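Local structure of putative acyl-CoA thioester hydrolase YbhC (Escherichia coli K-12, 3GRH) at residues V279-R285 with Y307-T313; F328-G334 with N360-N364; Q337-D343 with P368-I374; R377-N382 with D398-M404. The protein is an outer-membrane lipoprotein of the pectinesterase family that does not bind pectin, shows no pectinesterase activity and is a putative thioesterase. One frame throughout, in Å; residues are numbered along the deposited sequence.

In the fold
All four contacts belong to the C-terminal end of the right-handed parallel beta-helix of the pectinesterase family. Contact 1 pairs strands 283-284 and 307-311, and contact 3 carries the same sheet on from 337-342 to 369-373, its centre about 8 Å away. Contact 2, about 18 Å from the centre of contact 1, joins strand 327-330 to a loop, and its segments alternate along the chain with those of contact 3. Contact 4 comes last, about 10 Å between centres from contact 3, where a loop meets the start of strand 403-407. Contacts 1 and 3 thus bring the predicted nucleophile D280 and R340 together in a salt bridge, while contacts 2 and 4 join loops to the same part of the helix.

Contact 1: residues V279-R285 with Y307-T313; sequences VDIVSGR and YVFAPAT
R285 reaches across to the backbone of A312 and takes hold of one oxygen with two nitrogens. Its CB and CG pass loosely beside A312 O, and CD is 3.9 Å from the same oxygen. The chain then bends at chi3 (-69°), which turns the guanidinium back so that NE donates to A312 O at 2.8 Å and NH2 to that oxygen at 3.1 Å. Both bonds lie within a few degrees of the guanidinium plane, a side-on grip. NH2 also forms a salt bridge with D345, and NH1 is bound to the carbonyl of E261, so the group's rotation is fixed from several directions. Behind it the strands run parallel: A310 N donates to V282 O at 2.8 Å, and A312 N to G284 O at the same 2.8 Å.

At the other end D280, the predicted nucleophile, has its carboxylate beside the Y307 ring, the planes 40° apart, with OD1 3.6 Å from A310 CB and salt-bridged to R340 NE. S283 OG donates to D280 O at 2.9 Å, tying down the corner of the chain. V282 and F309 lie side by side and pack inward on F295 and F321, from strands 294-297 and 321-324, while strand 337-342 continues the sheet beyond 307-311.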
loop_
_atom_site.group_PDB
_atom_site.type_symbol
_atom_site.label_atom_id
_atom_site.label_comp_id
_atom_site.label_asym_id
_atom_site.label_seq_id
_atom_site.Cartn_x
_atom_site.Cartn_y
_atom_site.Cartn_z
ATOM N N VAL A 279 -5.957 11.579 -0.948
ATOM C CA VAL A 279 -5.893 11.587 0.521
ATOM C C VAL A 279 -5.548 10.195 1.024
ATOM O O VAL A 279 -6.229 9.223 0.801
ATOM C CB VAL A 279 -7.238 12.013 1.069
ATOM C CG1 VAL A 279 -7.321 11.858 2.603
ATOM C CG2 VAL A 279 -7.499 13.460 0.656
ATOM N N ASP A 280 -4.427 10.104 1.718
ATOM C CA ASP A 280 -3.942 8.869 2.321
ATOM C C ASP A 280 -3.836 7.778 1.295
ATOM O O ASP A 280 -4.435 6.702 1.469
ATOM C CB ASP A 280 -4.828 8.525 3.521
ATOM C CG ASP A 280 -4.867 9.612 4.589
ATOM O OD1 ASP A 280 -3.981 10.477 4.685
ATOM O OD2 ASP A 280 -5.839 9.590 5.441
ATOM N N ILE A 281 -3.009 8.012 0.283
ATOM C CA ILE A 281 -2.926 7.148 -0.851
ATOM C C ILE A 281 -2.425 5.768 -0.422
ATOM O O ILE A 281 -2.874 4.773 -0.940
ATOM C CB ILE A 281 -2.054 7.771 -1.897
ATOM C CG1 ILE A 281 -2.538 9.181 -2.293
ATOM C CG2 ILE A 281 -1.933 6.859 -3.115
ATOM C CD1 ILE A 281 -1.548 9.825 -3.227
ATOM N N VAL A 282 -1.436 5.718 0.447
ATOM C CA VAL A 282 -0.879 4.440 0.976
ATOM C C VAL A 282 -1.058 4.486 2.496
ATOM O O VAL A 282 -0.564 5.362 3.130
ATOM C CB VAL A 282 0.611 4.288 0.657
ATOM C CG1 VAL A 282 1.136 3.094 1.416
ATOM C CG2 VAL A 282 0.778 4.194 -0.874
ATOM N N SER A 283 -1.901 3.615 3.020
ATOM C CA SER A 283 -2.292 3.622 4.404
ATOM C C SER A 283 -2.123 2.288 5.056
ATOM O O SER A 283 -2.193 1.250 4.381
ATOM C CB SER A 283 -3.821 3.922 4.437
ATOM O OG SER A 283 -4.201 5.198 3.926
ATOM N N GLY A 284 -1.913 2.283 6.361
ATOM C CA GLY A 284 -2.098 1.104 7.134
ATOM C C GLY A 284 -0.976 0.614 7.939
ATOM O O GLY A 284 0.021 1.330 8.203
ATOM N N ARG A 285 -1.111 -0.649 8.349
ATOM C CA ARG A 285 -0.186 -1.262 9.322
ATOM C C ARG A 285 0.500 -2.441 8.662
ATOM O O ARG A 285 -0.151 -3.354 8.244
ATOM C CB ARG A 285 -0.985 -1.764 10.516
ATOM C CG ARG A 285 -0.151 -2.269 11.691
ATOM C CD ARG A 285 -0.935 -2.360 12.964
ATOM N NE ARG A 285 -1.277 -1.081 13.475
ATOM C CZ ARG A 285 -2.172 -0.906 14.447
ATOM N NH1 ARG A 285 -2.797 -1.936 15.029
ATOM N NH2 ARG A 285 -2.400 0.298 14.860
ATOM N N TYR A 307 -2.285 13.678 0.756
ATOM C CA TYR A 307 -1.288 13.073 1.642
ATOM C C TYR A 307 -0.883 11.733 1.084
ATOM O O TYR A 307 -1.738 10.889 0.977
ATOM C CB TYR A 307 -1.805 12.834 3.069
ATOM C CG TYR A 307 -2.639 13.949 3.640
ATOM C CD1 TYR A 307 -2.067 15.070 4.231
ATOM C CD2 TYR A 307 -4.013 13.902 3.487
ATOM C CE1 TYR A 307 -2.897 16.097 4.701
ATOM C CE2 TYR A 307 -4.817 14.964 3.925
ATOM C CZ TYR A 307 -4.236 16.023 4.531
ATOM O OH TYR A 307 -5.060 17.055 5.032
ATOM N N VAL A 308 0.389 11.511 0.774
ATOM C CA VAL A 308 0.765 10.301 0.151
ATOM C C VAL A 308 0.719 9.127 1.097
ATOM O O VAL A 308 0.094 8.119 0.845
ATOM C CB VAL A 308 2.127 10.379 -0.528
ATOM C CG1 VAL A 308 2.479 9.044 -1.216
ATOM C CG2 VAL A 308 2.096 11.572 -1.528
ATOM N N PHE A 309 1.415 9.250 2.241
ATOM C CA PHE A 309 1.545 8.140 3.174
ATOM C C PHE A 309 0.813 8.367 4.474
ATOM O O PHE A 309 0.931 9.440 5.088
ATOM C CB PHE A 309 3.039 7.933 3.512
ATOM C CG PHE A 309 3.854 7.483 2.383
ATOM C CD1 PHE A 309 3.738 6.201 1.865
ATOM C CD2 PHE A 309 4.762 8.343 1.857
ATOM C CE1 PHE A 309 4.461 5.846 0.750
ATOM C CE2 PHE A 309 5.546 7.956 0.803
ATOM C CZ PHE A 309 5.375 6.719 0.252
ATOM N N ALA A 310 0.047 7.358 4.921
ATOM C CA ALA A 310 -0.660 7.401 6.208
ATOM C C ALA A 310 -0.464 6.115 6.967
ATOM O O ALA A 310 -1.363 5.245 7.032
ATOM C CB ALA A 310 -2.153 7.620 5.942
ATOM N N PRO A 311 0.739 5.928 7.467
ATOM C CA PRO A 311 1.071 4.753 8.217
ATOM C C PRO A 311 0.363 4.736 9.607
ATOM O O PRO A 311 0.236 5.793 10.301
ATOM C CB PRO A 311 2.579 4.864 8.359
ATOM C CG PRO A 311 2.898 6.222 8.191
ATOM C CD PRO A 311 1.857 6.867 7.377
ATOM N N ALA A 312 0.005 3.531 10.000
ATOM C CA ALA A 312 -0.647 3.208 11.248
ATOM C C ALA A 312 0.242 2.294 12.117
ATOM O O ALA A 312 -0.234 1.454 12.897
ATOM C CB ALA A 312 -2.016 2.546 11.017
ATOM N N THR A 313 1.536 2.389 11.945
ATOM C CA THR A 313 2.499 1.551 12.561
ATOM C C THR A 313 2.364 1.619 14.113
ATOM O O THR A 313 2.304 2.709 14.727
ATOM C CB THR A 313 3.863 2.052 12.206
ATOM O OG1 THR A 313 3.889 2.464 10.827
ATOM C CG2 THR A 313 4.986 0.957 12.494
HETATM O O HOH W 1 2.974 0.581 9.135
#

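Contact 2: residues F328-G334 with N360-N364; sequences FNAFGDG and NEGFN
N360 ND2 donates to N329 OD1 at 2.9 Å, the shortest polar bond here. The two asparagine side chains lie alongside each other with their amides only 17° apart, yet the donor sits tilted 34° from the N329 carbonyl plane. N329 ND2 turns to E294, so both ends of that amide are held. On the backbone, N360 N donates to F328 O at 3.0 Å and A330 N to E361 O at 3.2 Å. This is the edge of one face of the parallel beta-helix, where the chain leaving strand 358-359 runs beside strand 327-330 of the preceding coil before both go into loops. The F363 ring swings back against that strand: with CG placed beside its own backbone N (chi1 -67°), one face receives A330 CB, 4.0 Å from the ring centroid, and the ring edge faces N329 N. Its CZ also touches F328 CB at 3.9 Å. G362 comes close enough for its CA to make a C-H...O contact with A330 O, and further along N364 CB rests on G334 O at 3.3 Å.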
loop_
_atom_site.group_PDB
_atom_site.type_symbol
_atom_site.label_atom_id
_atom_site.label_comp_id
_atom_site.label_asym_id
_atom_site.label_seq_id
_atom_site.Cartn_x
_atom_site.Cartn_y
_atom_site.Cartn_z
ATOM N N PHE A 328 7.803 11.074 -6.882
ATOM C CA PHE A 328 6.604 11.649 -6.310
ATOM C C PHE A 328 6.191 12.894 -7.115
ATOM O O PHE A 328 6.985 13.781 -7.322
ATOM C CB PHE A 328 6.863 12.098 -4.862
ATOM C CG PHE A 328 7.169 10.968 -3.927
ATOM C CD1 PHE A 328 6.193 10.355 -3.212
ATOM C CD2 PHE A 328 8.419 10.446 -3.846
ATOM C CE1 PHE A 328 6.437 9.260 -2.392
ATOM C CE2 PHE A 328 8.643 9.364 -3.010
ATOM C CZ PHE A 328 7.706 8.784 -2.285
ATOM N N ASN A 329 4.994 12.896 -7.642
ATOM C CA ASN A 329 4.490 13.981 -8.495
ATOM C C ASN A 329 3.137 14.455 -8.028
ATOM O O ASN A 329 2.261 13.662 -7.776
ATOM C CB ASN A 329 4.423 13.460 -9.914
ATOM C CG ASN A 329 5.799 13.185 -10.522
ATOM O OD1 ASN A 329 6.647 14.077 -10.486
ATOM N ND2 ASN A 329 6.025 11.988 -11.088
ATOM N N ALA A 330 2.947 15.758 -7.936
ATOM C CA ALA A 330 1.611 16.312 -7.576
ATOM C C ALA A 330 1.225 17.477 -8.470
ATOM O O ALA A 330 2.087 18.217 -8.854
ATOM C CB ALA A 330 1.618 16.756 -6.164
ATOM N N PHE A 331 -0.062 17.582 -8.786
ATOM C CA PHE A 331 -0.580 18.669 -9.681
ATOM C C PHE A 331 -0.528 20.087 -9.070
ATOM O O PHE A 331 0.420 20.820 -9.323
ATOM C CB PHE A 331 -2.009 18.350 -10.174
ATOM C CG PHE A 331 -2.072 17.166 -11.089
ATOM C CD1 PHE A 331 -2.281 15.911 -10.576
ATOM C CD2 PHE A 331 -1.846 17.298 -12.453
ATOM C CE1 PHE A 331 -2.313 14.795 -11.400
ATOM C CE2 PHE A 331 -1.863 16.177 -13.286
ATOM C CZ PHE A 331 -2.106 14.935 -12.761
ATOM N N GLY A 332 -1.556 20.454 -8.309
ATOM C CA GLY A 332 -1.725 21.770 -7.685
ATOM C C GLY A 332 -0.532 22.610 -7.233
ATOM O O GLY A 332 0.633 22.292 -7.502
ATOM N N ASP A 333 -0.835 23.706 -6.544
ATOM C CA ASP A 333 0.181 24.690 -6.189
ATOM C C ASP A 333 0.592 24.540 -4.720
ATOM O O ASP A 333 0.152 25.285 -3.854
ATOM C CB ASP A 333 -0.339 26.108 -6.460
ATOM C CG ASP A 333 -0.554 26.408 -7.957
ATOM O OD1 ASP A 333 0.427 26.407 -8.749
ATOM O OD2 ASP A 333 -1.716 26.716 -8.338
ATOM N N GLY A 334 1.424 23.544 -4.442
ATOM C CA GLY A 334 1.985 23.354 -3.115
ATOM C C GLY A 334 1.038 22.910 -2.036
ATOM O O GLY A 334 1.284 23.152 -0.872
ATOM N N ASN A 360 8.876 16.070 -6.814
ATOM C CA ASN A 360 8.930 16.952 -7.953
ATOM C C ASN A 360 8.032 18.055 -7.582
ATOM O O ASN A 360 7.869 18.393 -6.385
ATOM C CB ASN A 360 8.649 16.185 -9.273
ATOM C CG ASN A 360 9.799 15.202 -9.631
ATOM O OD1 ASN A 360 10.994 15.583 -9.645
ATOM N ND2 ASN A 360 9.448 13.901 -9.751
ATOM N N GLU A 361 7.484 18.735 -8.575
ATOM C CA GLU A 361 6.709 19.868 -8.253
ATOM C C GLU A 361 5.404 19.418 -7.619
ATOM O O GLU A 361 4.972 18.234 -7.699
ATOM C CB GLU A 361 6.468 20.758 -9.489
ATOM C CG GLU A 361 6.225 22.256 -9.142
ATOM C CD GLU A 361 7.420 22.990 -8.481
ATOM O OE1 GLU A 361 8.260 22.334 -7.821
ATOM O OE2 GLU A 361 7.521 24.250 -8.643
ATOM N N GLY A 362 4.840 20.369 -6.904
ATOM C CA GLY A 362 3.502 20.303 -6.412
ATOM C C GLY A 362 3.365 20.076 -4.945
ATOM O O GLY A 362 2.255 20.037 -4.469
ATOM N N PHE A 363 4.448 19.806 -4.253
ATOM C CA PHE A 363 4.372 19.537 -2.814
ATOM C C PHE A 363 4.588 20.759 -1.945
ATOM O O PHE A 363 5.237 21.720 -2.362
ATOM C CB PHE A 363 5.324 18.418 -2.410
ATOM C CG PHE A 363 4.931 17.101 -2.967
ATOM C CD1 PHE A 363 4.080 16.288 -2.267
ATOM C CD2 PHE A 363 5.379 16.693 -4.187
ATOM C CE1 PHE A 363 3.670 15.080 -2.840
ATOM C CE2 PHE A 363 4.983 15.515 -4.739
ATOM C CZ PHE A 363 4.132 14.713 -4.064
ATOM N N ASN A 364 4.078 20.699 -0.713
ATOM C CA ASN A 364 4.291 21.727 0.295
ATOM C C ASN A 364 5.664 21.525 0.898
ATOM O O ASN A 364 5.852 20.605 1.665
ATOM C CB ASN A 364 3.214 21.609 1.373
ATOM C CG ASN A 364 3.266 22.741 2.412
ATOM O OD1 ASN A 364 4.312 23.323 2.688
ATOM N ND2 ASN A 364 2.109 23.032 3.002
#

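Contact 3: residues Q337-D343 with P368-I374; sequences QLGRSLD and PWADAVI
Four backbone hydrogen bonds tie Q337-D343 to P368-I374. L338 N donates to P368 O at 2.7 Å in the plane of that carbonyl, and A370 N to G339 O at 2.9 Å. V373 N lies nearly in line with the S341 carbonyl, though its N-H is bent, and D343 N reaches V373 O over a longer span. Around D371 the second chain bows outward, and water 3 bridges S341 N and A370 O.

Among the apolar contacts, L338 CB sits over one face of the W369 indole, 3.9 Å from the centroid of the six-membered ring, while CD1 of the same leucine touches P368 CB. G339, with no side chain, lets the indole come up close, its CE3 3.4 Å from G339 N. L342 CD1 presses on V373 CG1 at 3.5 Å, tighter than usual for two carbons.

Among the polar side chains R340 packs along V373. CG lies between its backbone N and carbonyl carbon (chi1 56°), and from there the chain runs extended to a guanidinium with V373 CB 3.6 Å from CZ, over one face. Water 2 lies in the guanidinium plane, bridging NH1 to D371 O, while NE forms a salt bridge with D280 OD1. S341 OG donates to D343 OD1 at 2.6 Å. R340 probably lies in the substrate site, and the Asp-Arg pair on this parallel sheet is as in pectinesterases, although this protein lacks their activity.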
loop_
_atom_site.group_PDB
_atom_site.type_symbol
_atom_site.label_atom_id
_atom_site.label_comp_id
_atom_site.label_asym_id
_atom_site.label_seq_id
_atom_site.Cartn_x
_atom_site.Cartn_y
_atom_site.Cartn_z
ATOM N N GLN A 337 0.960 16.988 0.430
ATOM C CA GLN A 337 1.915 16.659 1.457
ATOM C C GLN A 337 2.341 15.204 1.374
ATOM O O GLN A 337 1.689 14.390 0.780
ATOM C CB GLN A 337 1.289 17.006 2.814
ATOM C CG GLN A 337 1.296 18.482 3.061
ATOM C CD GLN A 337 0.441 18.912 4.257
ATOM O OE1 GLN A 337 -0.777 18.656 4.263
ATOM N NE2 GLN A 337 1.031 19.604 5.201
ATOM N N LEU A 338 3.513 14.885 1.944
ATOM C CA LEU A 338 4.077 13.533 1.850
ATOM C C LEU A 338 3.363 12.581 2.737
ATOM O O LEU A 338 3.365 11.346 2.485
ATOM C CB LEU A 338 5.533 13.562 2.146
ATOM C CG LEU A 338 6.428 14.341 1.213
ATOM C CD1 LEU A 338 7.841 14.356 1.823
ATOM C CD2 LEU A 338 6.383 13.686 -0.147
ATOM N N GLY A 339 2.721 13.069 3.819
ATOM C CA GLY A 339 2.032 12.126 4.655
ATOM C C GLY A 339 1.496 12.694 5.950
ATOM O O GLY A 339 1.635 13.878 6.233
ATOM N N ARG A 340 0.920 11.810 6.745
ATOM C CA ARG A 340 0.408 12.128 8.109
ATOM C C ARG A 340 0.203 10.804 8.792
ATOM O O ARG A 340 0.052 9.754 8.184
ATOM C CB ARG A 340 -0.883 12.909 8.124
ATOM C CG ARG A 340 -1.988 12.246 7.378
ATOM C CD ARG A 340 -3.207 13.122 7.366
ATOM N NE ARG A 340 -4.339 12.506 6.686
ATOM C CZ ARG A 340 -5.557 13.041 6.635
ATOM N NH1 ARG A 340 -5.836 14.218 7.206
ATOM N NH2 ARG A 340 -6.528 12.393 6.018
ATOM N N SER A 341 0.305 10.800 10.108
ATOM C CA SER A 341 0.129 9.541 10.802
ATOM C C SER A 341 -1.345 9.187 10.915
ATOM O O SER A 341 -2.185 10.066 11.098
ATOM C CB SER A 341 0.770 9.653 12.213
ATOM O OG SER A 341 0.594 8.448 12.993
ATOM N N LEU A 342 -1.657 7.899 10.765
ATOM C CA LEU A 342 -3.031 7.397 10.853
ATOM C C LEU A 342 -3.201 6.857 12.265
ATOM O O LEU A 342 -2.904 5.698 12.541
ATOM C CB LEU A 342 -3.259 6.295 9.787
ATOM C CG LEU A 342 -4.585 5.582 9.685
ATOM C CD1 LEU A 342 -5.691 6.581 9.500
ATOM C CD2 LEU A 342 -4.559 4.622 8.510
ATOM N N ASP A 343 -3.650 7.750 13.168
ATOM C CA ASP A 343 -3.657 7.471 14.601
ATOM C C ASP A 343 -4.957 6.739 14.989
ATOM O O ASP A 343 -5.854 7.267 15.621
ATOM C CB ASP A 343 -3.497 8.749 15.382
ATOM C CG ASP A 343 -2.090 9.253 15.451
ATOM O OD1 ASP A 343 -1.148 8.643 14.869
ATOM O OD2 ASP A 343 -1.960 10.308 16.128
ATOM N N PRO A 368 5.891 19.448 4.767
ATOM C CA PRO A 368 5.567 18.258 4.025
ATOM C C PRO A 368 4.784 17.191 4.763
ATOM O O PRO A 368 4.243 16.325 4.139
ATOM C CB PRO A 368 6.954 17.703 3.650
ATOM C CG PRO A 368 7.834 18.285 4.689
ATOM C CD PRO A 368 7.337 19.593 5.005
ATOM N N TRP A 369 4.742 17.268 6.082
ATOM C CA TRP A 369 4.026 16.330 6.896
ATOM C C TRP A 369 2.928 17.026 7.694
ATOM O O TRP A 369 3.133 18.044 8.373
ATOM C CB TRP A 369 4.985 15.640 7.840
ATOM C CG TRP A 369 6.191 15.025 7.246
ATOM C CD1 TRP A 369 7.451 15.473 7.360
ATOM C CD2 TRP A 369 6.271 13.794 6.474
ATOM N NE1 TRP A 369 8.331 14.598 6.715
ATOM C CE2 TRP A 369 7.580 13.578 6.166
ATOM C CE3 TRP A 369 5.309 12.848 6.063
ATOM C CZ2 TRP A 369 7.987 12.462 5.451
ATOM C CZ3 TRP A 369 5.714 11.766 5.363
ATOM C CH2 TRP A 369 7.010 11.579 5.065
ATOM N N ALA A 370 1.739 16.478 7.572
ATOM C CA ALA A 370 0.535 17.046 8.190
ATOM C C ALA A 370 0.259 16.492 9.581
ATOM O O ALA A 370 0.765 15.447 9.988
ATOM C CB ALA A 370 -0.662 16.784 7.274
ATOM N N ASP A 371 -0.644 17.155 10.295
ATOM C CA ASP A 371 -1.094 16.596 11.566
ATOM C C ASP A 371 -1.815 15.268 11.383
ATOM O O ASP A 371 -2.342 14.961 10.286
ATOM C CB ASP A 371 -2.071 17.536 12.218
ATOM C CG ASP A 371 -1.491 18.898 12.486
ATOM O OD1 ASP A 371 -0.262 19.133 12.305
ATOM O OD2 ASP A 371 -2.308 19.792 12.882
ATOM N N ALA A 372 -1.906 14.488 12.456
ATOM C CA ALA A 372 -2.464 13.119 12.335
ATOM C C ALA A 372 -3.938 13.095 12.076
ATOM O O ALA A 372 -4.681 13.979 12.544
ATOM C CB ALA A 372 -2.175 12.319 13.572
ATOM N N VAL A 373 -4.358 12.100 11.302
ATOM C CA VAL A 373 -5.783 11.919 11.099
ATOM C C VAL A 373 -6.315 11.147 12.309
ATOM O O VAL A 373 -5.591 10.382 12.974
ATOM C CB VAL A 373 -6.105 11.353 9.719
ATOM C CG1 VAL A 373 -5.489 10.065 9.543
ATOM C CG2 VAL A 373 -7.642 11.302 9.456
ATOM N N ILE A 374 -7.586 11.442 12.620
ATOM C CA ILE A 374 -8.364 10.803 13.687
ATOM C C ILE A 374 -8.095 11.515 14.999
ATOM O O ILE A 374 -9.015 12.014 15.642
ATOM C CB ILE A 374 -8.171 9.245 13.785
ATOM C CG1 ILE A 374 -8.699 8.580 12.493
ATOM C CG2 ILE A 374 -8.944 8.669 14.984
ATOM C CD1 ILE A 374 -8.328 7.122 12.348
HETATM O O HOH W 2 -4.229 16.107 8.708
HETATM O O HOH W 3 1.123 13.245 11.520
#

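Contact 4: residues R377-N382 with D398-M404; sequences RPFAGN and DTNYNRM
A380 and N402 meet through the one firm backbone bond between the segments: N402 N donates to A380 O at 2.8 Å with a nearly straight N-H. Beside it N382 lies across the Y401 ring, CB 4.0 Å from the centroid and over one face, its amide 19° from the ring plane. CG stands anti to the backbone N (chi1 -172°), which carries the amide on over CD2, and OD1 accepts from G384 N. From near the ring plane A380 O approaches the tyrosine's edge, and A380 CB touches Y401 CD1 at 4.0 Å. Water 4 adds a bridge, accepting from N382 N at 2.8 Å and donating to N402 O.

These contacts dock the loop after strand 369-373 onto the chain entering strand 403-407, at the outer end of the beta-helix. F379 CE1 rests on N402 CB at 3.5 Å and presents its edge to M404 SD in a Met-aromatic contact, with 5.4 Å from SD to the ring centroid.

Farther out, R377 lays one guanidinium face against the N402 amide, the planes 24° apart, and is steered by its salt bridge to D343 and its bond to N349. The type I turn D398-Y401 that brings in the tyrosine is braced by an Asx turn, in which N400 N donates to D398 OD1 at 2.9 Å, while D371 holds F379 N.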
loop_
_atom_site.group_PDB
_atom_site.type_symbol
_atom_site.label_atom_id
_atom_site.label_comp_id
_atom_site.label_asym_id
_atom_site.label_seq_id
_atom_site.Cartn_x
_atom_site.Cartn_y
_atom_site.Cartn_z
ATOM N N ARG A 377 -3.393 14.932 16.183
ATOM C CA ARG A 377 -2.149 15.141 16.878
ATOM C C ARG A 377 -1.212 15.996 16.023
ATOM O O ARG A 377 -0.907 15.640 14.878
ATOM C CB ARG A 377 -1.499 13.815 17.161
ATOM C CG ARG A 377 -0.122 13.971 17.764
ATOM C CD ARG A 377 0.516 12.655 18.156
ATOM N NE ARG A 377 0.568 11.618 17.106
ATOM C CZ ARG A 377 1.642 10.941 16.740
ATOM N NH1 ARG A 377 2.838 11.233 17.242
ATOM N NH2 ARG A 377 1.500 10.006 15.841
ATOM N N PRO A 378 -0.785 17.140 16.524
ATOM C CA PRO A 378 0.018 18.014 15.684
ATOM C C PRO A 378 1.309 17.371 15.221
ATOM O O PRO A 378 1.919 16.637 15.971
ATOM C CB PRO A 378 0.306 19.196 16.612
ATOM C CG PRO A 378 -0.840 19.201 17.529
ATOM C CD PRO A 378 -1.141 17.784 17.811
ATOM N N PHE A 379 1.737 17.652 13.985
ATOM C CA PHE A 379 2.971 17.064 13.526
ATOM C C PHE A 379 4.115 17.613 14.360
ATOM O O PHE A 379 4.146 18.833 14.649
ATOM C CB PHE A 379 3.275 17.353 12.080
ATOM C CG PHE A 379 4.562 16.797 11.672
ATOM C CD1 PHE A 379 4.689 15.425 11.477
ATOM C CD2 PHE A 379 5.680 17.596 11.459
ATOM C CE1 PHE A 379 5.907 14.856 11.102
ATOM C CE2 PHE A 379 6.905 17.013 11.116
ATOM C CZ PHE A 379 7.012 15.655 10.915
ATOM N N ALA A 380 5.027 16.741 14.775
ATOM C CA ALA A 380 6.201 17.142 15.577
ATOM C C ALA A 380 7.400 16.384 15.149
ATOM O O ALA A 380 7.500 15.196 15.372
ATOM C CB ALA A 380 5.929 16.838 17.077
ATOM N N GLY A 381 8.317 17.052 14.484
ATOM C CA GLY A 381 9.488 16.426 13.979
ATOM C C GLY A 381 10.600 16.580 14.986
ATOM O O GLY A 381 10.764 17.641 15.590
ATOM N N ASN A 382 11.374 15.518 15.168
ATOM C CA ASN A 382 12.468 15.524 16.144
ATOM C C ASN A 382 13.792 15.848 15.501
ATOM O O ASN A 382 14.267 15.136 14.643
ATOM C CB ASN A 382 12.609 14.159 16.772
ATOM C CG ASN A 382 13.564 14.125 17.920
ATOM O OD1 ASN A 382 14.251 15.141 18.295
ATOM N ND2 ASN A 382 13.615 12.977 18.538
ATOM N N ASP A 398 10.999 7.622 19.547
ATOM C CA ASP A 398 10.416 8.435 20.660
ATOM C C ASP A 398 8.953 8.743 20.378
ATOM O O ASP A 398 8.610 9.239 19.301
ATOM C CB ASP A 398 11.273 9.712 20.718
ATOM C CG ASP A 398 10.953 10.620 21.865
ATOM O OD1 ASP A 398 9.848 10.557 22.442
ATOM O OD2 ASP A 398 11.876 11.427 22.236
ATOM N N THR A 399 8.057 8.386 21.311
ATOM C CA THR A 399 6.662 8.530 21.086
ATOM C C THR A 399 6.201 9.962 21.220
ATOM O O THR A 399 5.044 10.261 20.930
ATOM C CB THR A 399 5.812 7.637 21.970
ATOM O OG1 THR A 399 6.130 7.894 23.326
ATOM C CG2 THR A 399 6.027 6.177 21.643
ATOM N N ASN A 400 7.062 10.843 21.704
ATOM C CA ASN A 400 6.772 12.263 21.823
ATOM C C ASN A 400 6.854 13.031 20.518
ATOM O O ASN A 400 6.439 14.210 20.429
ATOM C CB ASN A 400 7.644 12.957 22.854
ATOM C CG ASN A 400 7.506 12.370 24.238
ATOM O OD1 ASN A 400 8.539 11.963 24.872
ATOM N ND2 ASN A 400 6.302 12.251 24.681
ATOM N N TYR A 401 7.380 12.354 19.504
ATOM C CA TYR A 401 7.506 12.924 18.184
ATOM C C TYR A 401 6.982 11.974 17.128
ATOM O O TYR A 401 6.849 10.767 17.353
ATOM C CB TYR A 401 8.987 13.210 17.900
ATOM C CG TYR A 401 9.528 14.212 18.855
ATOM C CD1 TYR A 401 9.399 15.572 18.612
ATOM C CD2 TYR A 401 10.218 13.802 19.932
ATOM C CE1 TYR A 401 9.914 16.482 19.429
ATOM C CE2 TYR A 401 10.713 14.731 20.823
ATOM C CZ TYR A 401 10.552 16.054 20.568
ATOM O OH TYR A 401 11.047 16.995 21.453
ATOM N N ASN A 402 6.803 12.493 15.910
ATOM C CA ASN A 402 6.445 11.631 14.811
ATOM C C ASN A 402 7.681 10.882 14.311
ATOM O O ASN A 402 8.789 11.174 14.697
ATOM C CB ASN A 402 5.799 12.486 13.725
ATOM C CG ASN A 402 4.364 12.806 14.008
ATOM O OD1 ASN A 402 3.423 11.985 13.780
ATOM N ND2 ASN A 402 4.137 13.969 14.554
ATOM N N ARG A 403 7.454 9.922 13.452
ATOM C CA ARG A 403 8.455 9.023 12.899
ATOM C C ARG A 403 8.374 9.010 11.386
ATOM O O ARG A 403 8.459 7.987 10.730
ATOM C CB ARG A 403 8.214 7.614 13.447
ATOM C CG ARG A 403 8.346 7.496 14.906
ATOM C CD ARG A 403 8.558 6.070 15.360
ATOM N NE ARG A 403 7.357 5.259 15.100
ATOM C CZ ARG A 403 7.266 3.964 15.269
ATOM N NH1 ARG A 403 8.334 3.322 15.626
ATOM N NH2 ARG A 403 6.132 3.336 15.053
ATOM N N MET A 404 8.335 10.211 10.832
ATOM C CA MET A 404 8.313 10.460 9.389
ATOM C C MET A 404 9.589 11.222 8.996
ATOM O O MET A 404 9.861 12.351 9.439
ATOM C CB MET A 404 6.960 11.159 9.080
ATOM C CG MET A 404 5.911 10.323 9.653
ATOM S SD MET A 404 4.499 11.103 10.150
ATOM C CE MET A 404 3.773 10.664 8.670
HETATM O O HOH W 4 10.524 13.094 13.980
#